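Local coordinates for SCO1/SenC family lipoprotein (Bacillus anthracis, PDB 4HDE) that probably binds copper through a thioredoxin-like fold and takes part in assembling the copper centre of cytochrome c oxidase, as its Sco relatives do, at residues Thr52-Lys57 / Ser154-Glu159; Val69-Phe74 / Arg163-Leu168; Gln45-Pro50 / His133-Tyr138; Ala37-Thr42 / Thr112-Asp117; Thr18-Lys23 / Glu95-Trp100. One frame throughout, in Å; residues are numbered along the deposited sequence. Where two conformers were deposited one is given.

Contact 1: Thr52-Lys57 / Ser154-Glu159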
# COMPACT_ATOMS: atom_id res chain seq x y z
N THR A 52 7.64 3.01 -5.04
CA THR A 52 8.05 2.95 -3.65
C THR A 52 8.79 4.23 -3.27
O THR A 52 8.59 4.75 -2.16
CB THR A 52 8.89 1.70 -3.38
OG1 THR A 52 8.13 0.54 -3.75
CG2 THR A 52 9.25 1.61 -1.92
N ALA A 53 9.60 4.77 -4.17
CA ALA A 53 10.23 6.07 -3.91
C ALA A 53 9.16 7.16 -3.74
O ALA A 53 9.31 8.08 -2.92
CB ALA A 53 11.19 6.42 -5.01
N ASN A 54 8.10 7.08 -4.54
CA ASN A 54 7.02 8.07 -4.42
C ASN A 54 6.29 7.93 -3.09
O ASN A 54 5.96 8.91 -2.43
CB ASN A 54 6.05 7.95 -5.59
CG ASN A 54 6.68 8.30 -6.92
OD1 ASN A 54 7.71 8.97 -6.98
ND2 ASN A 54 6.06 7.85 -8.00
N MSE A 55 6.05 6.69 -2.67
CA MSE A 55 5.45 6.48 -1.38
C MSE A 55 6.37 6.99 -0.26
O MSE A 55 5.90 7.56 0.72
CB MSE A 55 5.09 5.01 -1.18
CG MSE A 55 4.35 4.76 0.13
SE MSE A 55 3.45 3.03 0.26
CE MSE A 55 1.81 3.49 -0.71
N ALA A 56 7.68 6.81 -0.42
CA ALA A 56 8.63 7.35 0.57
C ALA A 56 8.59 8.89 0.64
O ALA A 56 8.73 9.47 1.71
CB ALA A 56 10.03 6.86 0.27
N LYS A 57 8.41 9.54 -0.51
CA LYS A 57 8.29 11.00 -0.52
C LYS A 57 7.02 11.40 0.23
O LYS A 57 7.05 12.33 1.05
CB LYS A 57 8.26 11.53 -1.95
CG LYS A 57 8.16 13.05 -2.02
CD LYS A 57 8.49 13.58 -3.41
CE LYS A 57 8.18 15.07 -3.52
NZ LYS A 57 8.91 15.90 -2.52
N SER A 154 2.57 8.17 -12.00
CA SER A 154 2.55 9.28 -12.95
C SER A 154 1.97 10.54 -12.31
O SER A 154 0.78 10.59 -12.00
CB SER A 154 1.75 8.90 -14.19
OG SER A 154 1.75 9.95 -15.14
N ASN A 155 2.82 11.53 -12.09
CA ASN A 155 2.39 12.78 -11.48
C ASN A 155 1.62 12.57 -10.18
O ASN A 155 0.53 13.09 -10.00
CB ASN A 155 1.54 13.58 -12.47
CG ASN A 155 1.28 14.99 -12.00
OD1 ASN A 155 2.04 15.55 -11.20
ND2 ASN A 155 0.21 15.59 -12.51
N THR A 156 2.19 11.77 -9.28
CA THR A 156 1.56 11.55 -7.98
C THR A 156 1.21 12.91 -7.35
O THR A 156 2.07 13.78 -7.21
CB THR A 156 2.50 10.76 -7.06
OG1 THR A 156 2.77 9.48 -7.65
CG2 THR A 156 1.88 10.57 -5.69
N PRO A 157 -0.07 13.11 -6.99
CA PRO A 157 -0.50 14.44 -6.54
C PRO A 157 -0.30 14.60 -5.03
O PRO A 157 -1.26 14.57 -4.25
CB PRO A 157 -1.99 14.44 -6.88
CG PRO A 157 -2.40 13.01 -6.72
CD PRO A 157 -1.21 12.20 -7.19
N TYR A 158 0.95 14.82 -4.63
CA TYR A 158 1.29 14.81 -3.21
C TYR A 158 0.46 15.80 -2.40
O TYR A 158 0.01 15.47 -1.31
CB TYR A 158 2.77 15.11 -3.00
CG TYR A 158 3.67 14.08 -3.63
CD1 TYR A 158 3.87 12.84 -3.03
CD2 TYR A 158 4.33 14.34 -4.83
CE1 TYR A 158 4.68 11.89 -3.60
CE2 TYR A 158 5.15 13.38 -5.41
CZ TYR A 158 5.32 12.17 -4.78
OH TYR A 158 6.13 11.21 -5.35
N GLU A 159 0.26 16.99 -2.94
CA GLU A 159 -0.49 18.02 -2.24
C GLU A 159 -1.96 17.63 -2.04
O GLU A 159 -2.53 17.89 -0.98
CB GLU A 159 -0.36 19.37 -2.96
CG GLU A 159 1.05 19.93 -2.96
CD GLU A 159 1.95 19.31 -4.03
OE1 GLU A 159 1.45 18.59 -4.92
OE2 GLU A 159 3.17 19.55 -3.97
O HOH W 1 6.91 11.76 -7.91

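Contact 2: Val69-Phe74 / Arg163-Leu168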
# COMPACT_ATOMS: atom_id res chain seq x y z
N VAL A 69 -0.06 8.78 10.01
CA VAL A 69 -0.66 7.87 9.05
C VAL A 69 0.21 6.62 8.93
O VAL A 69 1.36 6.60 9.35
CB VAL A 69 -0.82 8.53 7.68
CG1 VAL A 69 -1.72 9.77 7.79
CG2 VAL A 69 0.54 8.92 7.13
N GLN A 70 -0.37 5.57 8.33
CA GLN A 70 0.34 4.32 8.08
C GLN A 70 0.45 4.07 6.58
O GLN A 70 -0.37 4.52 5.79
CB GLN A 70 -0.42 3.14 8.69
CG GLN A 70 -0.54 3.22 10.20
CD GLN A 70 0.79 3.02 10.90
OE1 GLN A 70 1.58 2.13 10.54
NE2 GLN A 70 1.04 3.82 11.93
N PHE A 71 1.49 3.33 6.21
CA PHE A 71 1.71 2.92 4.83
C PHE A 71 1.76 1.41 4.76
O PHE A 71 2.35 0.76 5.63
CB PHE A 71 3.00 3.54 4.29
CG PHE A 71 2.93 5.04 4.21
CD1 PHE A 71 2.40 5.65 3.10
CD2 PHE A 71 3.33 5.83 5.28
CE1 PHE A 71 2.29 7.03 3.03
CE2 PHE A 71 3.23 7.20 5.22
CZ PHE A 71 2.70 7.80 4.10
N VAL A 72 1.11 0.87 3.74
CA VAL A 72 1.04 -0.58 3.55
C VAL A 72 1.27 -0.90 2.09
O VAL A 72 0.60 -0.35 1.22
CB VAL A 72 -0.33 -1.13 3.99
CG1 VAL A 72 -0.44 -2.64 3.72
CG2 VAL A 72 -0.58 -0.84 5.47
N SER A 73 2.22 -1.80 1.84
CA SER A 73 2.46 -2.30 0.49
C SER A 73 2.19 -3.79 0.46
O SER A 73 2.83 -4.55 1.19
CB SER A 73 3.92 -2.06 0.08
OG SER A 73 4.24 -0.67 0.09
N PHE A 74 1.27 -4.23 -0.39
CA PHE A 74 0.96 -5.65 -0.51
C PHE A 74 1.80 -6.25 -1.63
O PHE A 74 1.76 -5.72 -2.75
CB PHE A 74 -0.52 -5.88 -0.88
CG PHE A 74 -1.50 -5.35 0.13
CD1 PHE A 74 -1.85 -6.10 1.24
CD2 PHE A 74 -2.11 -4.12 -0.06
CE1 PHE A 74 -2.77 -5.63 2.16
CE2 PHE A 74 -3.04 -3.63 0.87
CZ PHE A 74 -3.36 -4.40 1.98
N ARG A 163 -3.73 17.07 1.57
CA ARG A 163 -4.99 17.78 1.84
C ARG A 163 -6.05 16.80 2.35
O ARG A 163 -6.74 17.07 3.34
CB ARG A 163 -5.48 18.48 0.56
CG ARG A 163 -6.88 19.08 0.62
CD ARG A 163 -7.47 19.24 -0.79
NE ARG A 163 -7.63 17.95 -1.45
CZ ARG A 163 -7.71 17.78 -2.77
NH1 ARG A 163 -7.83 16.55 -3.27
NH2 ARG A 163 -7.64 18.82 -3.59
N ASP A 164 -6.19 15.68 1.66
CA ASP A 164 -7.18 14.69 2.04
C ASP A 164 -6.88 14.05 3.40
O ASP A 164 -7.79 13.80 4.20
CB ASP A 164 -7.31 13.62 0.94
CG ASP A 164 -7.88 14.18 -0.36
OD1 ASP A 164 -8.53 15.24 -0.34
OD2 ASP A 164 -7.70 13.54 -1.42
N MSE A 165 -5.60 13.78 3.67
CA MSE A 165 -5.20 13.31 5.00
C MSE A 165 -5.57 14.31 6.08
O MSE A 165 -6.04 13.92 7.15
CB MSE A 165 -3.70 13.05 5.04
CG MSE A 165 -3.24 11.83 4.30
SE MSE A 165 -1.31 11.85 4.13
CE MSE A 165 -1.09 10.02 3.55
N LYS A 166 -5.34 15.59 5.81
CA LYS A 166 -5.68 16.62 6.79
C LYS A 166 -7.18 16.64 7.07
O LYS A 166 -7.59 16.79 8.20
CB LYS A 166 -5.21 17.99 6.33
CG LYS A 166 -3.71 18.16 6.39
CD LYS A 166 -3.31 19.58 6.03
CE LYS A 166 -1.81 19.77 6.17
NZ LYS A 166 -1.40 21.16 5.83
N ARG A 167 -7.98 16.44 6.03
CA ARG A 167 -9.43 16.39 6.23
C ARG A 167 -9.82 15.21 7.12
O ARG A 167 -10.67 15.35 8.00
CB ARG A 167 -10.16 16.30 4.88
CG ARG A 167 -10.04 17.52 3.98
CD ARG A 167 -10.64 18.77 4.61
NE ARG A 167 -9.66 19.47 5.44
CZ ARG A 167 -8.67 20.22 4.96
NH1 ARG A 167 -8.52 20.37 3.65
NH2 ARG A 167 -7.83 20.83 5.79
N LEU A 168 -9.21 14.05 6.90
CA LEU A 168 -9.53 12.86 7.69
C LEU A 168 -9.10 13.02 9.15
O LEU A 168 -9.69 12.41 10.04
CB LEU A 168 -8.89 11.61 7.11
CG LEU A 168 -9.42 11.15 5.75
CD1 LEU A 168 -8.66 9.92 5.29
CD2 LEU A 168 -10.91 10.85 5.82

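Contact 3: Gln45-Pro50 / His133-Tyr138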
# COMPACT_ATOMS: atom_id res chain seq x y z
N GLN A 45 10.77 -5.10 -12.72
CA GLN A 45 11.81 -4.47 -13.54
C GLN A 45 11.38 -3.11 -14.08
O GLN A 45 12.12 -2.45 -14.81
CB GLN A 45 12.19 -5.40 -14.70
CG GLN A 45 12.81 -6.70 -14.24
CD GLN A 45 13.10 -7.64 -15.40
OE1 GLN A 45 12.48 -7.55 -16.46
NE2 GLN A 45 14.05 -8.55 -15.19
N THR A 46 10.17 -2.69 -13.70
CA THR A 46 9.65 -1.41 -14.17
C THR A 46 9.22 -0.45 -13.06
O THR A 46 10.03 0.31 -12.53
CB THR A 46 8.54 -1.59 -15.26
OG1 THR A 46 7.40 -2.25 -14.69
CG2 THR A 46 9.05 -2.41 -16.45
N VAL A 47 7.94 -0.48 -12.69
CA VAL A 47 7.38 0.65 -11.95
C VAL A 47 7.42 0.55 -10.43
O VAL A 47 7.18 1.55 -9.77
CB VAL A 47 5.93 0.96 -12.38
CG1 VAL A 47 5.88 1.31 -13.86
CG2 VAL A 47 5.02 -0.22 -12.06
N CYS A 48 7.70 -0.62 -9.86
CA CYS A 48 7.61 -0.73 -8.41
C CYS A 48 8.66 0.08 -7.64
O CYS A 48 8.34 0.70 -6.62
CB CYS A 48 7.55 -2.18 -7.94
SG CYS A 48 6.01 -3.03 -8.43
N PRO A 49 9.92 0.08 -8.12
CA PRO A 49 10.86 0.95 -7.39
C PRO A 49 10.48 2.45 -7.42
O PRO A 49 10.49 3.08 -6.35
CB PRO A 49 12.22 0.65 -8.06
CG PRO A 49 12.05 -0.76 -8.58
CD PRO A 49 10.62 -0.82 -9.06
N PRO A 50 10.13 3.02 -8.59
CA PRO A 50 9.69 4.42 -8.51
C PRO A 50 8.41 4.62 -7.70
O PRO A 50 8.30 5.63 -7.01
CB PRO A 50 9.48 4.83 -9.97
CG PRO A 50 9.57 3.57 -10.77
CD PRO A 50 10.32 2.55 -9.97
N HIS A 133 -0.40 -5.66 -12.09
CA HIS A 133 -1.08 -5.20 -10.89
C HIS A 133 -1.35 -3.70 -11.03
O HIS A 133 -0.79 -3.06 -11.92
CB HIS A 133 -0.22 -5.44 -9.65
CG HIS A 133 1.09 -4.72 -9.68
ND1 HIS A 133 1.26 -3.46 -9.13
CD2 HIS A 133 2.28 -5.05 -10.24
CE1 HIS A 133 2.50 -3.06 -9.34
NE2 HIS A 133 3.14 -4.01 -10.01
N GLY A 134 -2.20 -3.17 -10.17
CA GLY A 134 -2.53 -1.75 -10.23
C GLY A 134 -1.40 -0.88 -9.72
O GLY A 134 -0.63 -1.29 -8.84
N THR A 135 -1.31 0.34 -10.23
CA THR A 135 -0.24 1.25 -9.85
C THR A 135 -0.74 2.42 -9.00
O THR A 135 -0.02 3.42 -8.82
CB THR A 135 0.48 1.81 -11.09
OG1 THR A 135 -0.48 2.41 -11.95
CG2 THR A 135 1.19 0.69 -11.84
N SER A 136 -1.95 2.32 -8.47
CA SER A 136 -2.50 3.42 -7.68
C SER A 136 -2.04 3.39 -6.23
O SER A 136 -1.61 2.36 -5.71
CB SER A 136 -4.03 3.37 -7.69
OG SER A 136 -4.54 3.54 -9.00
N PHE A 137 -2.15 4.54 -5.57
CA PHE A 137 -2.12 4.62 -4.11
C PHE A 137 -3.57 4.82 -3.65
O PHE A 137 -4.32 5.58 -4.26
CB PHE A 137 -1.32 5.83 -3.63
CG PHE A 137 0.18 5.76 -3.89
CD1 PHE A 137 0.81 4.58 -4.29
CD2 PHE A 137 0.96 6.89 -3.68
CE1 PHE A 137 2.19 4.55 -4.51
CE2 PHE A 137 2.33 6.87 -3.89
CZ PHE A 137 2.94 5.70 -4.30
N TYR A 138 -3.95 4.15 -2.57
CA TYR A 138 -5.30 4.24 -2.03
C TYR A 138 -5.28 4.78 -0.62
O TYR A 138 -4.51 4.32 0.22
CB TYR A 138 -5.95 2.85 -2.01
CG TYR A 138 -6.01 2.20 -3.36
CD1 TYR A 138 -7.09 2.40 -4.21
CD2 TYR A 138 -4.98 1.38 -3.79
CE1 TYR A 138 -7.14 1.78 -5.45
CE2 TYR A 138 -5.02 0.77 -5.03
CZ TYR A 138 -6.09 0.97 -5.85
OH TYR A 138 -6.12 0.36 -7.08

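Contact 4: Ala37-Thr42 / Thr112-Asp117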
# COMPACT_ATOMS: atom_id res chain seq x y z
N ALA A 37 -2.39 2.53 0.86
CA ALA A 37 -2.03 1.21 0.34
C ALA A 37 -1.54 1.27 -1.11
O ALA A 37 -2.04 2.06 -1.92
CB ALA A 37 -3.21 0.27 0.44
N ASP A 38 -0.55 0.42 -1.42
CA ASP A 38 -0.25 0.10 -2.81
C ASP A 38 0.04 -1.39 -2.97
O ASP A 38 0.11 -2.13 -1.98
CB ASP A 38 0.85 1.01 -3.38
CG ASP A 38 2.23 0.71 -2.84
OD1 ASP A 38 2.37 -0.02 -1.84
OD2 ASP A 38 3.23 1.25 -3.41
N PHE A 39 0.18 -1.81 -4.23
CA PHE A 39 0.50 -3.19 -4.61
C PHE A 39 1.79 -3.18 -5.40
O PHE A 39 1.97 -2.35 -6.29
CB PHE A 39 -0.64 -3.77 -5.45
CG PHE A 39 -1.90 -4.01 -4.66
CD1 PHE A 39 -2.17 -5.26 -4.14
CD2 PHE A 39 -2.81 -2.99 -4.44
CE1 PHE A 39 -3.32 -5.50 -3.40
CE2 PHE A 39 -3.97 -3.22 -3.69
CZ PHE A 39 -4.22 -4.48 -3.17
N MSE A 40 2.69 -4.11 -5.10
CA MSE A 40 4.00 -4.13 -5.73
C MSE A 40 4.64 -5.50 -5.59
O MSE A 40 4.07 -6.41 -5.00
CB MSE A 40 4.91 -3.08 -5.10
CG MSE A 40 4.92 -3.12 -3.58
SE MSE A 40 6.68 -2.77 -2.84
CE MSE A 40 7.47 -4.52 -3.11
N PHE A 41 5.82 -5.67 -6.18
CA PHE A 41 6.59 -6.90 -5.99
C PHE A 41 8.07 -6.61 -6.14
O PHE A 41 8.45 -5.70 -6.87
CB PHE A 41 6.10 -8.06 -6.88
CG PHE A 41 6.32 -7.87 -8.36
CD1 PHE A 41 7.24 -8.65 -9.06
CD2 PHE A 41 5.56 -6.94 -9.06
CE1 PHE A 41 7.42 -8.47 -10.43
CE2 PHE A 41 5.74 -6.77 -10.43
CZ PHE A 41 6.66 -7.52 -11.10
N THR A 42 8.90 -7.36 -5.42
CA THR A 42 10.31 -7.00 -5.33
C THR A 42 11.12 -7.29 -6.59
O THR A 42 12.17 -6.69 -6.79
CB THR A 42 11.03 -7.63 -4.10
OG1 THR A 42 11.24 -9.02 -4.31
CG2 THR A 42 10.21 -7.41 -2.84
N THR A 112 -4.74 -12.25 -5.51
CA THR A 112 -5.50 -11.94 -6.72
C THR A 112 -6.96 -11.63 -6.38
O THR A 112 -7.53 -10.64 -6.85
CB THR A 112 -5.42 -13.10 -7.73
OG1 THR A 112 -4.06 -13.27 -8.14
CG2 THR A 112 -6.30 -12.83 -8.95
N LYS A 113 -7.55 -12.46 -5.53
CA LYS A 113 -8.93 -12.25 -5.12
C LYS A 113 -9.04 -10.98 -4.27
O LYS A 113 -9.97 -10.20 -4.43
CB LYS A 113 -9.46 -13.46 -4.34
CG LYS A 113 -10.93 -13.35 -3.96
CD LYS A 113 -11.33 -14.43 -2.98
CE LYS A 113 -12.77 -14.26 -2.53
NZ LYS A 113 -12.99 -12.94 -1.86
N PHE A 114 -8.09 -10.79 -3.36
CA PHE A 114 -8.10 -9.65 -2.45
C PHE A 114 -8.03 -8.34 -3.24
O PHE A 114 -8.79 -7.40 -2.98
CB PHE A 114 -6.92 -9.79 -1.48
CG PHE A 114 -6.78 -8.65 -0.50
CD1 PHE A 114 -7.48 -8.67 0.70
CD2 PHE A 114 -5.93 -7.59 -0.75
CE1 PHE A 114 -7.33 -7.64 1.62
CE2 PHE A 114 -5.78 -6.56 0.17
CZ PHE A 114 -6.49 -6.59 1.35
N SER A 115 -7.13 -8.27 -4.20
CA SER A 115 -6.99 -7.08 -5.04
C SER A 115 -8.26 -6.82 -5.87
O SER A 115 -8.71 -5.67 -5.98
CB SER A 115 -5.76 -7.21 -5.93
OG SER A 115 -5.58 -6.06 -6.74
N LYS A 116 -8.84 -7.88 -6.42
CA LYS A 116 -10.07 -7.77 -7.21
C LYS A 116 -11.24 -7.27 -6.37
O LYS A 116 -11.96 -6.35 -6.77
CB LYS A 116 -10.42 -9.13 -7.82
CG LYS A 116 -11.83 -9.23 -8.40
CD LYS A 116 -12.11 -10.60 -9.02
CE LYS A 116 -12.32 -11.69 -7.96
NZ LYS A 116 -13.70 -11.69 -7.38
N ASP A 117 -11.43 -7.87 -5.20
CA ASP A 117 -12.64 -7.65 -4.43
C ASP A 117 -12.62 -6.38 -3.60
O ASP A 117 -13.67 -5.79 -3.33
CB ASP A 117 -12.92 -8.86 -3.52
CG ASP A 117 -13.48 -10.04 -4.29
OD1 ASP A 117 -13.77 -9.87 -5.50
OD2 ASP A 117 -13.65 -11.12 -3.70

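Contact 5: Thr18-Lys23 / Glu95-Trp100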
# COMPACT_ATOMS: atom_id res chain seq x y z
N THR A 18 1.37 -11.16 6.80
CA THR A 18 2.65 -11.15 7.50
C THR A 18 3.51 -10.01 6.96
O THR A 18 3.59 -9.82 5.75
CB THR A 18 3.38 -12.49 7.31
OG1 THR A 18 2.56 -13.56 7.80
CG2 THR A 18 4.71 -12.50 8.06
N ASN A 19 4.16 -9.27 7.85
CA ASN A 19 5.01 -8.15 7.42
C ASN A 19 6.47 -8.53 7.19
O ASN A 19 6.83 -9.71 7.25
CB ASN A 19 4.88 -6.95 8.37
CG ASN A 19 5.55 -7.17 9.71
OD1 ASN A 19 6.27 -8.15 9.93
ND2 ASN A 19 5.34 -6.24 10.62
N GLN A 20 7.29 -7.53 6.93
CA GLN A 20 8.67 -7.74 6.52
C GLN A 20 9.55 -8.23 7.67
O GLN A 20 10.69 -8.59 7.47
CB GLN A 20 9.25 -6.46 5.89
CG GLN A 20 9.48 -5.29 6.85
CD GLN A 20 8.32 -4.32 6.90
OE1 GLN A 20 7.18 -4.69 6.67
NE2 GLN A 20 8.61 -3.06 7.20
N ASP A 21 8.98 -8.22 8.87
CA ASP A 21 9.64 -8.78 10.05
C ASP A 21 9.08 -10.15 10.45
O ASP A 21 9.43 -10.69 11.50
CB ASP A 21 9.55 -7.81 11.23
CG ASP A 21 10.32 -6.53 11.00
OD1 ASP A 21 11.40 -6.59 10.36
OD2 ASP A 21 9.86 -5.46 11.44
N GLY A 22 8.22 -10.71 9.60
CA GLY A 22 7.65 -12.02 9.87
C GLY A 22 6.61 -12.00 10.98
O GLY A 22 6.37 -13.02 11.63
N LYS A 23 5.99 -10.84 11.19
CA LYS A 23 5.00 -10.67 12.25
C LYS A 23 3.62 -10.43 11.63
O LYS A 23 3.51 -9.87 10.54
CB LYS A 23 5.37 -9.47 13.14
CG LYS A 23 6.80 -9.45 13.62
CD LYS A 23 7.06 -10.56 14.61
CE LYS A 23 8.53 -10.62 15.03
NZ LYS A 23 8.96 -9.47 15.85
N GLU A 95 14.50 5.11 5.61
CA GLU A 95 15.09 4.71 6.88
C GLU A 95 14.03 4.62 7.98
O GLU A 95 14.34 4.38 9.14
CB GLU A 95 16.19 5.68 7.29
CG GLU A 95 17.34 5.70 6.32
CD GLU A 95 18.52 6.50 6.82
OE1 GLU A 95 18.34 7.70 7.10
OE2 GLU A 95 19.62 5.92 6.93
N ASP A 96 12.77 4.82 7.60
CA ASP A 96 11.67 4.80 8.54
C ASP A 96 10.64 3.75 8.15
O ASP A 96 9.92 3.91 7.17
CB ASP A 96 11.02 6.19 8.60
CG ASP A 96 9.93 6.30 9.67
OD1 ASP A 96 9.75 5.34 10.45
OD2 ASP A 96 9.28 7.36 9.72
N THR A 97 10.57 2.66 8.91
CA THR A 97 9.50 1.69 8.71
C THR A 97 8.62 1.54 9.95
O THR A 97 7.82 0.61 10.05
CB THR A 97 10.04 0.32 8.26
OG1 THR A 97 11.00 -0.16 9.19
CG2 THR A 97 10.68 0.43 6.89
N SER A 98 8.72 2.49 10.88
CA SER A 98 7.86 2.47 12.05
C SER A 98 6.38 2.50 11.65
O SER A 98 5.54 1.93 12.35
CB SER A 98 8.18 3.64 12.98
OG SER A 98 7.86 4.87 12.36
N ASN A 99 6.08 3.15 10.54
CA ASN A 99 4.70 3.23 10.05
C ASN A 99 4.57 2.71 8.62
O ASN A 99 3.70 3.16 7.88
CB ASN A 99 4.17 4.66 10.13
CG ASN A 99 4.89 5.61 9.19
OD1 ASN A 99 6.04 5.38 8.81
ND2 ASN A 99 4.21 6.68 8.79
N TRP A 100 5.43 1.77 8.22
CA TRP A 100 5.33 1.22 6.86
C TRP A 100 5.52 -0.29 6.94
O TRP A 100 6.59 -0.77 7.33
CB TRP A 100 6.40 1.83 5.95
CG TRP A 100 6.20 1.62 4.46
CD1 TRP A 100 5.41 0.69 3.83
CD2 TRP A 100 6.82 2.38 3.43
NE1 TRP A 100 5.51 0.83 2.46
CE2 TRP A 100 6.37 1.87 2.20
CE3 TRP A 100 7.71 3.46 3.43
CZ2 TRP A 100 6.79 2.39 0.98
CZ3 TRP A 100 8.12 3.98 2.21
CH2 TRP A 100 7.66 3.44 1.01

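Contact 1: Thr52-Lys57 / Ser154-Glu159
Lys57 lies across one face of the Tyr158 ring, and its chain can be followed carbon by carbon. CB and CG both stand near Tyr158 CE1, CG being carried over the ring because it sits anti to the backbone N (chi1 -179°). Lys57 CD makes the closest approach, 3.7 Å from Tyr158 CZ, a CH-pi contact. Lys57 CE stays over the same face, toward its far rim, 4.0 Å from Tyr158 CE2. Lys57 NZ ends 5.5 Å from the centroid of the Tyr158 ring, where any cation-pi attraction is weak; lysine suits this exposed place because its long aliphatic chain can cover a phenol face. Here helix 48-64 meets the start of helix 158-169, on the same side of the thioredoxin-like sheet, with Pro157 at the N-cap. Thr156 CG2 covers the opposite face of the tyrosine; its OG1 bonds to Ser151 O. At the ring edge lies Asn54 O, 3.4 Å from Tyr158 CE1. A water joins Asn54 OD1 (3.0 Å) to Tyr158 OH (2.7 Å), while Asn54 ND2 bonds to Gly152 O.

Contact 2: Val69-Phe74 / Arg163-Leu168
Met165, present as selenomethionine, reaches from helix 158-169 to Val69 and Phe71, on and near strand 70-75. The helical segment begins on the outside with Arg163, whose NE and NH1 both turn to Asp164 OD1. Arg163 NE lies 3.1 Å from Asp164 OD1, and the two nitrogens come from the same face of the carboxylate. Asp164 OD2 is held by Tyr150 OH, so the buried carboxylate has partners at both oxygens. Next comes Met165, a long unbranched residue well suited to reaching from helix to strand. With CG beside its own backbone N (chi1 -73°) and the chain extended beyond it, Met165 CE is delivered 4.1 Å from Val69 CG2 and 4.4 Å from Phe71 CZ, obliquely to that ring. The selenomethionine also touches Val36 on the neighbouring strand. Lys166 then turns aside to a salt bridge with Glu65, and Arg167 to one with Glu170. Met165 is thus the one residue of its segment to meet the other, and with a terminal methyl, a valine branch and a phenyl ring carbon as the parties, the attachment rests on dispersion and the exclusion of water.

Contact 3: Gln45-Pro50 / His133-Tyr138
Cys48 and His133 bring sulfur and imidazole together: Cys48 SG lies 3.4 Å from His133 NE2 and 3.6 Å from His133 CE1. The sulfur comes at the ring obliquely, 66° off its normal. Two rotations put the groups there. Cys48 SG is anti to its carbonyl carbon (chi1 -68°), which directs it from near the N-terminal end of helix 48-64 toward the loop before strand 136-140. His133 has CG between its backbone N and carbonyl carbon (chi1 61°), folding the ring back over its own loop. His133 ND1 donates to Gly134 O at 2.9 Å from well above the carbonyl plane. This bond would restrain the rotation of the imidazole, with NE2 on the side of the cysteine. Beside the polar pair, Val47 CG2 meets Thr135 CG2 at 3.9 Å, the two side chains crossing at about a right angle; the beta-branched residues give each loop a methyl to press on the other, and Ile153 touches both. Cys48, followed by a proline, is the second cysteine of a CxxxCP motif at the head of a helix. That motif, paired with a distant histidine from a loop, is the arrangement of the copper site in Sco proteins, and the geometry here is consistent with such a site without metal.

Contact 4: Ala37-Thr42 / Thr112-Asp117
A serine hydroxyl lies over one face of the Phe39 ring: Ser115 OG stands 4.0 Å above the ring plane, offset toward the rim. In this thioredoxin-like fold Phe39 belongs to strand 35-40, the middle strand of the five-stranded sheet. It points to the face covered by helix 108-119, while its neighbours Asp38 and Met40 face helix 48-64 on the other side. The hydroxyl can be buried against an aromatic ring because its polar demand is met elsewhere, by a hydrogen bond to Ser121 O. Ser115 CB packs 3.9 Å from Phe39 CE1, so that both atoms of this short side chain lie against the ring. One position earlier, Phe114 swings its ring toward the strand, CG anti to its backbone N (chi1 179°). Phe39 CZ arrives at the edge of this ring, near its plane, while Phe114 CE2 meets the Phe39 ring obliquely. Phe74 touches both rings, and Phe119 packs edge-to-face with Phe39, so the serine is set in a largely aromatic layer. The outer side of the helix is charged instead. There Asp117 holds two lysines, Asp117 OD1 taking Lys116 NZ at 2.6 Å; its OD2 is met by Lys113 NZ at 2.7 Å, nearly along the C-O bond.

Contact 5: Thr18-Lys23 / Glu95-Trp100
The beta hairpin of strands 16-18 and 24-26 sends Gln20, from its type I turn, to Trp100 at the start of edge strand 100-103. Gln20 NE2 donates to Trp100 O over 3.1 Å, almost straight at 172°, with the acceptor in the amide plane and the donor only slightly tilted from the carbonyl plane. The same amide accepts from Leu102 N through OE1, so glutamine, having both a donor and an acceptor, bridges Trp100 O and Leu102 N somewhat as the N-H and C=O of one residue in a parallel neighbouring strand do. Its chain is bent at chi2 (-94°) to bring the donor edge of the amide to the strand. Thr97, in the preceding loop, packs CB 3.8 Å from Gln20 NE2. The turn is well braced. Asn19 OD1 accepts from Asp21 N, forming an Asx turn, and from Lys23 N, the two donors coming from opposite faces of the amide. Gly22 has the positive phi that glycine tolerates easily. On the other segment Asp96 OD1 makes a second Asx turn with Ser98 N and also takes Ser98 OG at 2.7 Å, which probably steadies the loop leading to Trp100. A type I turn closed by a glycine with Asn19 N bonded to Lys23 O is the G1-bulge hairpin, here docked on the sheet edge as an N-terminal addition to the thioredoxin-like core.

From the N terminus the chain opens five loops in turn, at 18-23 (contact 5), 37-42 (contact 4), 45-50 (contact 3), 52-57 (contact 1) and 69-74 (contact 2). They close in that same order, at 95-100, 112-117, 133-138, 154-159 and 163-168, so every loop crosses every other and none nests. Contact 5 ties the hairpin to the sheet edge, and contact 4 fastens a helix on one face. Contact 3 joins the cysteine loop at the start of helix 48-64 to the histidine loop before strand 136-140. Contacts 1 and 2 bring the C-terminal helix to the other face. Contacts 3 and 4 meet through neighbouring strands, and Met55 of contact 1 touches all four others.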